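Local coordinates for protein HTH-type transcriptional repressor PhnF (Mycobacterium smegmatis, PDB 3F8M) that represses the phnDCE operon, which serves phosphate uptake, while phosphate is available in the cell, as a DNA-binding transcription factor of the GntR family, at residues Ala151-Gly156 against Ser213-Asp218; Arg158-His163 against Tyr168-Ser173. All blocks are in the same frame, centred on the assembly; numbering follows the deposited sequence. Where two conformers were deposited one is given.

Interaction 1: residues Ala151-Gly156 against Ser213-Asp218; sequences AQRYPG and SYDQDD
A single salt bridge, Arg-153 to Asp-215, joins two loops at the end of the antiparallel sheet of the UTRA domain: the 3-10 turn that follows strand 140-150, and the type I beta turn Asp-215 to Asp-218 linking strand 206-214 to strand 220-229. The backbones stay well apart, with 11.7 Å between the CA atoms of Arg-153 and Asp-215, and the long arginine side chain spans the gap. Its chain bends at chi3 (66°), and both terminal nitrogens come to one oxygen, NH1 and NH2 of Arg-153 each lying 2.9 Å from OD2 of Asp-215. This end-on grip is far from flat, since the guanidinium and carboxylate planes stand 83° apart. NH2 approaches OD2 nearly along its C-O bond, whereas NH1 arrives from above the carboxylate plane, and neither N-H points straight at the oxygen. NH1 also donates to the carbonyl of Ala-220, so the arginine head is tied to the start of strand 220-229 as well. Around the pair, Ile-176 and Ile-221 touch both side chains, and Asp-215 is buried. At the other end of the arginine, its CB sits over the centre of the Tyr-154 ring, 3.7 Å above the plane. The second carboxylate oxygen turns back to its own loop: OD1 of Asp-215 accepts from Asp-217 N at 2.7 Å, from above the carboxylate plane, which makes an Asx turn, and also from Val-219 N.

Interaction 2: residues Arg158-His163 against Tyr168-Ser173; sequences RETFDH and YAEIRS
Glu-170 meets Thr-160 and Phe-161 where helix 157-160 ends, reaching across from helix 167-173 in the UTRA domain. The two ends of its side chain do different work. Near the backbone, CB of Glu-170 packs obliquely on the Phe-161 ring, 3.7 Å from CD1 of Phe-161, and CG lies almost as near. With CG anti to the backbone N (chi1 170°) the glutamate extends from its helix, then bends at chi2 to bring the carboxylate to the threonine. There the hydroxyl OG1 of Thr-160 donates to OE2 of Glu-170 at 2.6 Å, coming from above the carboxylate plane, 51° out of it. The other oxygen is bridged to the chain by a water that accepts from Asp-162 N and donates to OE1 of Glu-170, both at 3.2 Å. Beyond the glutamate, Phe-161 packs on Trp-107 and Leu-131 of the sheet. Arg-174 completes the polar cluster, its NE forming a salt bridge with Glu-170 OE2 and its NH2 bonding to Thr-160 OG1. OE2 thus takes both a hydroxyl and a guanidinium donor, an environment that would be expected to stabilise the ionised carboxylate.

In the fold
Both contacts belong to the UTRA domain and lie on the same side of the chain's centre, their centres about 12 Å apart. Along the chain interaction 2 is nested within interaction 1: residues 158-163 and 168-173 follow the loop 151-156 and precede 213-218. Interaction 2 is a local link between successive short helices, whereas interaction 1 spans 56 intervening residues to join the loop after strand 140-150 to the turn between strands 206-214 and 220-229, at one end of the sheet. The two touch directly where Tyr-154 CE1 packs on Ile-171 CG1 at 3.8 Å. Arg-174 further connects them, binding Pro-155 O beside the polar cluster of interaction 2.

Interaction 1: residues Ala151-Gly156 against Ser213-Asp218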
ATOM      1  N   ALA A 151      -9.263 -19.738 -18.453  1.00 19.37           N
ATOM      2  CA  ALA A 151      -8.416 -20.595 -19.314  1.00 19.75           C
ATOM      3  C   ALA A 151      -8.806 -20.492 -20.764  1.00 22.01           C
ATOM      4  O   ALA A 151      -7.939 -20.585 -21.650  1.00 21.17           O
ATOM      5  CB  ALA A 151      -8.515 -22.042 -18.905  1.00 20.52           C
ATOM      6  N   GLN A 152     -10.106 -20.300 -21.002  1.00 22.54           N
ATOM      7  CA  GLN A 152     -10.662 -20.188 -22.370  0.70 23.78           C
ATOM      8  C   GLN A 152     -10.079 -19.030 -23.147  1.00 23.58           C
ATOM      9  O   GLN A 152      -9.951 -19.068 -24.371  1.00 23.35           O
ATOM     10  CB  GLN A 152     -12.197 -20.125 -22.328  0.70 24.38           C
ATOM     11  CG  GLN A 152     -12.750 -21.474 -21.899  0.70 27.75           C
ATOM     12  CD  GLN A 152     -14.152 -21.770 -22.367  0.70 31.48           C
ATOM     13  OE1 GLN A 152     -15.070 -20.940 -22.247  0.70 33.17           O
ATOM     14  NE2 GLN A 152     -14.341 -22.987 -22.874  0.70 32.73           N
ATOM     15  N   ARG A 153      -9.734 -17.964 -22.430  1.00 22.11           N
ATOM     16  CA  ARG A 153      -9.153 -16.778 -23.077  1.00 21.73           C
ATOM     17  C   ARG A 153      -7.717 -16.960 -23.570  1.00 21.20           C
ATOM     18  O   ARG A 153      -7.245 -16.151 -24.362  1.00 20.56           O
ATOM     19  CB  ARG A 153      -9.180 -15.540 -22.177  1.00 22.05           C
ATOM     20  CG  ARG A 153     -10.585 -14.973 -21.809  1.00 21.66           C
ATOM     21  CD  ARG A 153     -10.452 -13.504 -21.406  1.00 23.35           C
ATOM     22  NE  ARG A 153     -10.043 -12.682 -22.540  1.00 23.15           N
ATOM     23  CZ  ARG A 153      -9.944 -11.361 -22.539  1.00 24.25           C
ATOM     24  NH1 ARG A 153     -10.218 -10.650 -21.445  1.00 25.80           N
ATOM     25  NH2 ARG A 153      -9.569 -10.736 -23.651  1.00 25.49           N
ATOM     26  N   TYR A 154      -7.019 -17.985 -23.098  1.00 19.65           N
ATOM     27  CA  TYR A 154      -5.565 -18.092 -23.372  1.00 20.63           C
ATOM     28  C   TYR A 154      -5.107 -19.457 -23.853  1.00 20.21           C
ATOM     29  O   TYR A 154      -4.257 -20.081 -23.236  1.00 18.76           O
ATOM     30  CB  TYR A 154      -4.729 -17.664 -22.126  1.00 19.42           C
ATOM     31  CG  TYR A 154      -5.180 -16.347 -21.552  1.00 20.59           C
ATOM     32  CD1 TYR A 154      -4.888 -15.145 -22.194  1.00 20.52           C
ATOM     33  CD2 TYR A 154      -5.896 -16.306 -20.347  1.00 17.16           C
ATOM     34  CE1 TYR A 154      -5.312 -13.924 -21.656  1.00 21.81           C
ATOM     35  CE2 TYR A 154      -6.318 -15.092 -19.802  1.00 20.60           C
ATOM     36  CZ  TYR A 154      -6.038 -13.906 -20.478  1.00 20.53           C
ATOM     37  OH  TYR A 154      -6.442 -12.708 -19.935  1.00 20.69           O
ATOM     38  N   PRO A 155      -5.644 -19.945 -24.999  1.00 21.05           N
ATOM     39  CA  PRO A 155      -5.140 -21.247 -25.417  1.00 20.17           C
ATOM     40  C   PRO A 155      -3.637 -21.201 -25.712  1.00 21.11           C
ATOM     41  O   PRO A 155      -3.083 -20.183 -26.185  1.00 20.79           O
ATOM     42  CB  PRO A 155      -5.967 -21.580 -26.707  1.00 21.28           C
ATOM     43  CG  PRO A 155      -6.403 -20.264 -27.209  1.00 21.16           C
ATOM     44  CD  PRO A 155      -6.606 -19.375 -25.952  1.00 22.36           C
ATOM     45  N   GLY A 156      -2.983 -22.296 -25.387  1.00 20.75           N
ATOM     46  CA  GLY A 156      -1.577 -22.494 -25.653  1.00 21.68           C
ATOM     47  C   GLY A 156      -0.685 -21.756 -24.652  1.00 22.88           C
ATOM     48  O   GLY A 156       0.536 -21.841 -24.743  1.00 23.27           O
ATOM     49  N   SER A 213      -7.925  -7.174 -13.433  1.00 21.91           N
ATOM     50  CA  SER A 213      -7.590  -6.363 -14.592  1.00 22.21           C
ATOM     51  C   SER A 213      -8.631  -6.588 -15.656  1.00 22.32           C
ATOM     52  O   SER A 213      -9.170  -7.697 -15.790  1.00 22.99           O
ATOM     53  CB  SER A 213      -6.215  -6.735 -15.171  1.00 22.36           C
ATOM     54  OG  SER A 213      -5.205  -6.582 -14.224  1.00 21.29           O
ATOM     55  N   TYR A 214      -8.870  -5.527 -16.425  1.00 23.35           N
ATOM     56  CA  TYR A 214      -9.880  -5.474 -17.448  1.00 24.37           C
ATOM     57  C   TYR A 214      -9.287  -4.927 -18.755  1.00 23.90           C
ATOM     58  O   TYR A 214      -8.429  -4.029 -18.752  1.00 24.97           O
ATOM     59  CB  TYR A 214     -11.034  -4.558 -17.004  1.00 25.29           C
ATOM     60  CG  TYR A 214     -11.717  -5.009 -15.723  1.00 24.07           C
ATOM     61  CD1 TYR A 214     -12.768  -5.908 -15.769  1.00 25.57           C
ATOM     62  CD2 TYR A 214     -11.288  -4.532 -14.491  1.00 26.62           C
ATOM     63  CE1 TYR A 214     -13.386  -6.335 -14.590  1.00 30.11           C
ATOM     64  CE2 TYR A 214     -11.885  -4.938 -13.316  1.00 27.74           C
ATOM     65  CZ  TYR A 214     -12.929  -5.824 -13.376  1.00 27.15           C
ATOM     66  OH  TYR A 214     -13.514  -6.204 -12.219  1.00 31.47           O
ATOM     67  N   ASP A 215      -9.761  -5.492 -19.853  1.00 25.90           N
ATOM     68  CA  ASP A 215      -9.230  -5.207 -21.184  1.00 26.93           C
ATOM     69  C   ASP A 215     -10.012  -4.081 -21.869  1.00 27.91           C
ATOM     70  O   ASP A 215     -10.854  -3.424 -21.243  1.00 28.00           O
ATOM     71  CB  ASP A 215      -9.162  -6.475 -22.067  1.00 27.04           C
ATOM     72  CG  ASP A 215     -10.528  -6.998 -22.484  1.00 27.80           C
ATOM     73  OD1 ASP A 215     -11.521  -6.240 -22.417  1.00 31.78           O
ATOM     74  OD2 ASP A 215     -10.623  -8.174 -22.898  1.00 28.49           O
ATOM     75  N   GLN A 216      -9.735  -3.892 -23.154  1.00 28.53           N
ATOM     76  CA  GLN A 216     -10.325  -2.792 -23.941  1.00 30.05           C
ATOM     77  C   GLN A 216     -11.855  -2.912 -24.091  1.00 31.16           C
ATOM     78  O   GLN A 216     -12.535  -1.905 -24.356  1.00 32.30           O
ATOM     79  CB  GLN A 216      -9.622  -2.662 -25.304  1.00 30.08           C
ATOM     80  CG  GLN A 216      -9.754  -3.884 -26.223  1.00 29.02           C
ATOM     81  CD  GLN A 216      -8.559  -4.842 -26.118  1.00 31.86           C
ATOM     82  OE1 GLN A 216      -8.111  -5.171 -25.022  1.00 28.86           O
ATOM     83  NE2 GLN A 216      -8.053  -5.301 -27.269  1.00 31.32           N
ATOM     84  N   ASP A 217     -12.387  -4.121 -23.932  1.00 31.84           N
ATOM     85  CA  ASP A 217     -13.830  -4.336 -23.922  1.00 33.94           C
ATOM     86  C   ASP A 217     -14.421  -4.422 -22.518  1.00 34.46           C
ATOM     87  O   ASP A 217     -15.578  -4.832 -22.364  1.00 35.20           O
ATOM     88  CB  ASP A 217     -14.170  -5.614 -24.672  1.00 33.65           C
ATOM     89  CG  ASP A 217     -13.791  -5.542 -26.128  1.00 37.18           C
ATOM     90  OD1 ASP A 217     -13.955  -4.453 -26.716  1.00 38.98           O
ATOM     91  OD2 ASP A 217     -13.304  -6.559 -26.674  1.00 40.61           O
ATOM     92  N   ASP A 218     -13.615  -4.091 -21.511  1.00 34.65           N
ATOM     93  CA  ASP A 218     -13.989  -4.262 -20.113  1.00 34.85           C
ATOM     94  C   ASP A 218     -14.284  -5.723 -19.751  1.00 33.86           C
ATOM     95  O   ASP A 218     -15.157  -6.000 -18.925  1.00 34.50           O
ATOM     96  CB  ASP A 218     -15.207  -3.383 -19.797  1.00 36.27           C
ATOM     97  CG  ASP A 218     -15.210  -2.903 -18.383  1.00 38.19           C
ATOM     98  OD1 ASP A 218     -14.113  -2.578 -17.838  1.00 39.19           O
ATOM     99  OD2 ASP A 218     -16.322  -2.859 -17.822  1.00 41.68           O
TER

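Interaction 2: residues Arg158-His163 against Tyr168-Ser173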
ATOM      1  N   ARG A 158       0.560 -22.109 -21.703  1.00 28.04           N
ATOM      2  CA  ARG A 158       1.739 -22.872 -21.240  1.00 31.88           C
ATOM      3  C   ARG A 158       2.807 -23.141 -22.300  1.00 33.05           C
ATOM      4  O   ARG A 158       3.997 -23.253 -21.968  1.00 33.71           O
ATOM      5  CB  ARG A 158       1.323 -24.151 -20.559  1.00 31.48           C
ATOM      6  CG  ARG A 158       0.819 -23.850 -19.182  1.00 34.33           C
ATOM      7  CD  ARG A 158       0.313 -25.058 -18.507  1.00 36.13           C
ATOM      8  NE  ARG A 158      -1.116 -25.173 -18.759  1.00 38.06           N
ATOM      9  CZ  ARG A 158      -1.941 -25.976 -18.096  1.00 37.61           C
ATOM     10  NH1 ARG A 158      -1.490 -26.760 -17.114  1.00 36.25           N
ATOM     11  NH2 ARG A 158      -3.225 -25.990 -18.432  1.00 39.30           N
ATOM     12  N   GLU A 159       2.386 -23.213 -23.565  1.00 33.73           N
ATOM     13  CA  GLU A 159       3.281 -23.414 -24.716  0.50 33.61           C
ATOM     14  C   GLU A 159       3.977 -22.131 -25.144  1.00 33.72           C
ATOM     15  O   GLU A 159       5.175 -22.110 -25.369  1.00 35.35           O
ATOM     16  CB  GLU A 159       2.494 -23.912 -25.942  0.50 33.44           C
ATOM     17  CG  GLU A 159       1.942 -25.318 -25.871  0.50 32.30           C
ATOM     18  CD  GLU A 159       1.304 -25.752 -27.185  0.50 30.24           C
ATOM     19  OE1 GLU A 159       0.053 -25.894 -27.209  0.50 30.89           O
ATOM     20  OE2 GLU A 159       2.042 -25.922 -28.191  0.50 25.53           O
ATOM     21  N   THR A 160       3.213 -21.049 -25.303  1.00 33.06           N
ATOM     22  CA  THR A 160       3.766 -19.818 -25.804  1.00 31.66           C
ATOM     23  C   THR A 160       4.493 -18.992 -24.727  1.00 31.78           C
ATOM     24  O   THR A 160       5.316 -18.123 -25.070  1.00 32.21           O
ATOM     25  CB  THR A 160       2.708 -18.927 -26.436  1.00 32.87           C
ATOM     26  OG1 THR A 160       1.926 -18.280 -25.410  1.00 30.56           O
ATOM     27  CG2 THR A 160       1.809 -19.725 -27.412  1.00 32.27           C
ATOM     28  N   PHE A 161       4.188 -19.263 -23.447  1.00 29.40           N
ATOM     29  CA  PHE A 161       4.671 -18.393 -22.344  1.00 27.19           C
ATOM     30  C   PHE A 161       6.025 -18.750 -21.717  1.00 26.53           C
ATOM     31  O   PHE A 161       6.192 -19.824 -21.158  1.00 28.07           O
ATOM     32  CB  PHE A 161       3.631 -18.294 -21.216  1.00 24.66           C
ATOM     33  CG  PHE A 161       3.966 -17.257 -20.192  1.00 22.78           C
ATOM     34  CD1 PHE A 161       4.448 -16.002 -20.598  1.00 20.71           C
ATOM     35  CD2 PHE A 161       3.807 -17.532 -18.815  1.00 21.96           C
ATOM     36  CE1 PHE A 161       4.766 -15.023 -19.650  1.00 22.14           C
ATOM     37  CE2 PHE A 161       4.124 -16.542 -17.855  1.00 20.36           C
ATOM     38  CZ  PHE A 161       4.615 -15.295 -18.292  1.00 19.80           C
ATOM     39  N   ASP A 162       6.947 -17.797 -21.715  1.00 25.81           N
ATOM     40  CA  ASP A 162       8.190 -17.981 -20.924  1.00 25.99           C
ATOM     41  C   ASP A 162       7.835 -17.622 -19.467  1.00 25.07           C
ATOM     42  O   ASP A 162       7.612 -16.451 -19.128  1.00 23.46           O
ATOM     43  CB  ASP A 162       9.300 -17.105 -21.480  1.00 26.01           C
ATOM     44  CG  ASP A 162      10.525 -17.015 -20.553  1.00 27.50           C
ATOM     45  OD1 ASP A 162      10.589 -17.725 -19.540  1.00 28.56           O
ATOM     46  OD2 ASP A 162      11.434 -16.222 -20.879  1.00 31.40           O
ATOM     47  N   HIS A 163       7.729 -18.645 -18.632  1.00 26.33           N
ATOM     48  CA  HIS A 163       7.267 -18.467 -17.242  1.00 28.83           C
ATOM     49  C   HIS A 163       8.176 -17.580 -16.350  1.00 28.48           C
ATOM     50  O   HIS A 163       7.768 -17.142 -15.289  1.00 30.73           O
ATOM     51  CB  HIS A 163       6.937 -19.821 -16.603  1.00 29.60           C
ATOM     52  CG  HIS A 163       8.104 -20.760 -16.467  1.00 31.97           C
ATOM     53  ND1 HIS A 163       9.169 -20.512 -15.625  1.00 35.78           N
ATOM     54  CD2 HIS A 163       8.336 -21.978 -17.009  1.00 33.12           C
ATOM     55  CE1 HIS A 163      10.022 -21.525 -15.680  1.00 34.38           C
ATOM     56  NE2 HIS A 163       9.540 -22.425 -16.515  1.00 36.49           N
ATOM     57  N   TYR A 168       2.124  -9.902 -18.348  1.00 18.46           N
ATOM     58  CA  TYR A 168       1.385  -8.800 -18.970  1.00 20.17           C
ATOM     59  C   TYR A 168       1.834  -8.586 -20.425  1.00 19.41           C
ATOM     60  O   TYR A 168       1.015  -8.318 -21.321  1.00 18.99           O
ATOM     61  CB  TYR A 168       1.580  -7.521 -18.153  1.00 19.13           C
ATOM     62  CG  TYR A 168       0.722  -7.442 -16.896  1.00 22.27           C
ATOM     63  CD1 TYR A 168       0.193  -8.587 -16.297  1.00 21.31           C
ATOM     64  CD2 TYR A 168       0.480  -6.212 -16.277  1.00 25.11           C
ATOM     65  CE1 TYR A 168      -0.590  -8.512 -15.152  1.00 23.03           C
ATOM     66  CE2 TYR A 168      -0.275  -6.135 -15.108  1.00 27.43           C
ATOM     67  CZ  TYR A 168      -0.820  -7.282 -14.565  1.00 26.57           C
ATOM     68  OH  TYR A 168      -1.599  -7.179 -13.432  1.00 27.73           O
ATOM     69  N   ALA A 169       3.124  -8.752 -20.673  1.00 19.82           N
ATOM     70  CA  ALA A 169       3.649  -8.606 -22.052  1.00 20.63           C
ATOM     71  C   ALA A 169       3.093  -9.715 -22.948  1.00 21.55           C
ATOM     72  O   ALA A 169       2.703  -9.478 -24.099  1.00 20.60           O
ATOM     73  CB  ALA A 169       5.194  -8.614 -22.051  1.00 21.92           C
ATOM     74  N   GLU A 170       3.009 -10.919 -22.394  1.00 20.43           N
ATOM     75  CA  GLU A 170       2.437 -12.036 -23.139  1.00 20.94           C
ATOM     76  C   GLU A 170       0.975 -11.810 -23.456  1.00 20.30           C
ATOM     77  O   GLU A 170       0.514 -12.114 -24.560  1.00 20.15           O
ATOM     78  CB  GLU A 170       2.631 -13.360 -22.382  1.00 20.32           C
ATOM     79  CG  GLU A 170       1.826 -14.541 -22.990  1.00 21.26           C
ATOM     80  CD  GLU A 170       2.429 -15.046 -24.296  1.00 25.10           C
ATOM     81  OE1 GLU A 170       3.618 -14.769 -24.518  1.00 24.90           O
ATOM     82  OE2 GLU A 170       1.733 -15.739 -25.066  1.00 24.69           O
ATOM     83  N   ILE A 171       0.232 -11.311 -22.481  1.00 19.09           N
ATOM     84  CA  ILE A 171      -1.174 -11.015 -22.707  1.00 19.34           C
ATOM     85  C   ILE A 171      -1.342  -9.881 -23.737  1.00 19.57           C
ATOM     86  O   ILE A 171      -2.183  -9.979 -24.655  1.00 20.03           O
ATOM     87  CB  ILE A 171      -1.954 -10.807 -21.366  1.00 18.83           C
ATOM     88  CG1 ILE A 171      -2.077 -12.134 -20.626  1.00 18.95           C
ATOM     89  CG2 ILE A 171      -3.375 -10.151 -21.633  1.00 20.24           C
ATOM     90  CD1 ILE A 171      -2.623 -12.094 -19.160  1.00 19.85           C
ATOM     91  N   ARG A 172      -0.528  -8.829 -23.634  1.00 19.71           N
ATOM     92  CA  ARG A 172      -0.567  -7.754 -24.630  1.00 21.69           C
ATOM     93  C   ARG A 172      -0.275  -8.273 -26.054  1.00 21.85           C
ATOM     94  O   ARG A 172      -0.978  -7.876 -27.008  1.00 22.40           O
ATOM     95  CB  ARG A 172       0.408  -6.642 -24.272  1.00 22.08           C
ATOM     96  CG  ARG A 172      -0.073  -5.822 -23.109  1.00 24.24           C
ATOM     97  CD  ARG A 172       0.924  -4.710 -22.789  1.00 25.98           C
ATOM     98  NE  ARG A 172       0.436  -3.977 -21.623  1.00 32.13           N
ATOM     99  CZ  ARG A 172       1.005  -3.959 -20.420  1.00 30.95           C
ATOM    100  NH1 ARG A 172       2.121  -4.617 -20.185  1.00 28.60           N
ATOM    101  NH2 ARG A 172       0.425  -3.257 -19.443  1.00 31.63           N
ATOM    102  N   SER A 173       0.692  -9.191 -26.157  1.00 21.92           N
ATOM    103  CA  SER A 173       1.120  -9.804 -27.445  1.00 22.22           C
ATOM    104  C   SER A 173      -0.005 -10.623 -28.073  1.00 21.95           C
ATOM    105  O   SER A 173       0.014 -10.864 -29.274  1.00 21.15           O
ATOM    106  CB  SER A 173       2.411 -10.646 -27.279  1.00 22.07           C
ATOM    107  OG  SER A 173       2.168 -11.935 -26.739  1.00 24.30           O
TER
HETATM  108  O   HOH W   1       6.526 -14.940 -23.163  1.00 33.31           O